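Local atomic coordinates of UPF0255 protein frsA (Vibrio vulnificus, PDB entry 4I4C), a protein that is of uncertain function but is predicted to hydrolyse carboxylic esters, with the fold of an alpha/beta hydrolase. Residues 197-202 with 246-251. Residues are numbered along the deposited sequence; the frame is centred on the assembly and turned at random.
Sequences IVSAGL and RLHQAV. With 6NA (hexanoic acid), chain D.
The imidazole of His248 meets strand 197-199 with its edge: Ser199 OG lies near the ring plane at NE2, and Ile197 CG2 lies in plane beside CD2, 3.9 Å away, so neither stands over a face. Met229, together with Met278 and Leu281 of helix 273-284, also touches the His248 side chain. The hydroxyl and imidazole form a hydrogen bond, with Ser199 OG only 2.4 Å from His248 NE2, a very short distance whose exact value is doubtful. With CG anti to its carbonyl carbon (chi1 -62°), His248 extends from the helix to the strand; the axes of strand 197-199 and helix 246-251 approach to 10.4 Å and run nearly antiparallel (161°). One turn on, Val251 CG1 makes a looser apolar contact with Ile197 CD1 at 4.5 Å. Helix 246-254 thereby packs on the central sheet of the alpha/beta-hydrolase fold. Beyond the strand, Leu202 N donates a hydrogen bond to hexanoic acid O at 2.9 Å, joined by Phe273 N as a second bond to the ligand, an arrangement resembling an oxyanion hole. Ser199 OG is also hydrogen-bonded to Val227 O; with due caution over the short His248 bond, these two partners probably restrict the buried hydroxyl's rotation and link helix 246-254 to the strand leading into the ligand-binding loop.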
# COMPACT_ATOMS: atom_id res chain seq x y z
N ILE A 197 -6.48 3.01 12.39
CA ILE A 197 -5.21 2.42 12.00
C ILE A 197 -5.38 2.04 10.54
O ILE A 197 -6.41 1.47 10.17
CB ILE A 197 -4.89 1.18 12.82
CG1 ILE A 197 -4.89 1.53 14.32
CG2 ILE A 197 -3.53 0.61 12.39
CD1 ILE A 197 -4.90 0.34 15.24
N VAL A 198 -4.40 2.38 9.70
CA VAL A 198 -4.54 2.23 8.26
C VAL A 198 -3.33 1.51 7.67
O VAL A 198 -2.20 1.91 7.95
CB VAL A 198 -4.70 3.59 7.57
CG1 VAL A 198 -4.90 3.42 6.08
CG2 VAL A 198 -5.85 4.38 8.19
N SER A 199 -3.57 0.47 6.87
CA SER A 199 -2.49 -0.18 6.12
C SER A 199 -2.83 -0.40 4.64
O SER A 199 -3.92 -0.85 4.32
CB SER A 199 -2.11 -1.51 6.77
OG SER A 199 -1.47 -1.29 8.01
N ALA A 200 -1.89 -0.05 3.75
CA ALA A 200 -2.04 -0.36 2.32
C ALA A 200 -1.45 -1.74 2.00
O ALA A 200 -1.16 -2.51 2.91
CB ALA A 200 -1.40 0.72 1.47
N GLY A 201 -1.28 -2.04 0.72
CA GLY A 201 -0.88 -3.37 0.30
C GLY A 201 0.62 -3.55 0.17
O GLY A 201 1.38 -2.65 0.51
N LEU A 202 1.04 -4.70 -0.36
CA LEU A 202 2.46 -5.09 -0.37
C LEU A 202 3.40 -4.24 -1.24
O LEU A 202 4.61 -4.33 -1.09
CB LEU A 202 2.60 -6.57 -0.76
CG LEU A 202 2.01 -7.57 0.25
CD1 LEU A 202 2.02 -8.98 -0.33
CD2 LEU A 202 2.77 -7.53 1.57
N ARG A 246 -0.33 -9.45 13.20
CA ARG A 246 0.60 -9.35 14.33
C ARG A 246 0.96 -7.93 14.78
O ARG A 246 0.85 -7.60 15.96
CB ARG A 246 1.90 -10.04 13.88
CG ARG A 246 2.66 -10.80 14.93
CD ARG A 246 3.47 -11.91 14.28
NE ARG A 246 4.80 -11.50 13.80
CZ ARG A 246 5.12 -11.30 12.52
NH1 ARG A 246 4.20 -11.45 11.57
NH2 ARG A 246 6.36 -10.95 12.20
N LEU A 247 1.44 -7.12 13.84
CA LEU A 247 1.97 -5.81 14.17
C LEU A 247 0.85 -4.84 14.49
O LEU A 247 0.98 -3.99 15.38
CB LEU A 247 2.84 -5.29 13.01
CG LEU A 247 3.96 -6.17 12.46
CD1 LEU A 247 4.77 -5.43 11.37
CD2 LEU A 247 4.89 -6.65 13.56
N HIS A 248 -0.27 -4.97 13.79
CA HIS A 248 -1.44 -4.14 14.07
C HIS A 248 -2.04 -4.38 15.46
O HIS A 248 -2.54 -3.44 16.10
CB HIS A 248 -2.49 -4.33 12.98
CG HIS A 248 -2.01 -3.93 11.62
ND1 HIS A 248 -1.37 -4.80 10.77
CD2 HIS A 248 -2.04 -2.74 10.99
CE1 HIS A 248 -1.05 -4.17 9.65
NE2 HIS A 248 -1.45 -2.91 9.76
N GLN A 249 -1.98 -5.63 15.91
CA GLN A 249 -2.51 -5.98 17.22
C GLN A 249 -1.67 -5.31 18.29
O GLN A 249 -2.19 -4.78 19.28
CB GLN A 249 -2.48 -7.49 17.40
CG GLN A 249 -2.91 -7.94 18.77
CD GLN A 249 -3.70 -9.22 18.71
OE1 GLN A 249 -3.28 -10.18 18.06
NE2 GLN A 249 -4.85 -9.23 19.37
N ALA A 250 -0.36 -5.30 18.06
CA ALA A 250 0.58 -4.68 18.98
C ALA A 250 0.41 -3.17 18.96
O ALA A 250 0.51 -2.52 20.00
CB ALA A 250 2.03 -5.07 18.64
N VAL A 251 0.17 -2.61 17.78
CA VAL A 251 -0.07 -1.18 17.68
C VAL A 251 -1.40 -0.84 18.37
O VAL A 251 -1.52 0.19 19.04
CB VAL A 251 -0.08 -0.68 16.21
CG1 VAL A 251 -0.56 0.75 16.14
CG2 VAL A 251 1.31 -0.79 15.58
CA 6NA D . -1.97 -7.68 -2.88
C 6NA D . -1.43 -6.37 -2.43
O 6NA D . -1.42 -6.04 -1.27
CB 6NA D . -0.97 -8.61 -3.42
CG 6NA D . -1.39 -9.94 -3.77
CD 6NA D . -2.32 -10.11 -4.88
C6 6NA D . -1.72 -10.19 -6.19
OXT 6NA D . -0.98 -5.60 -3.22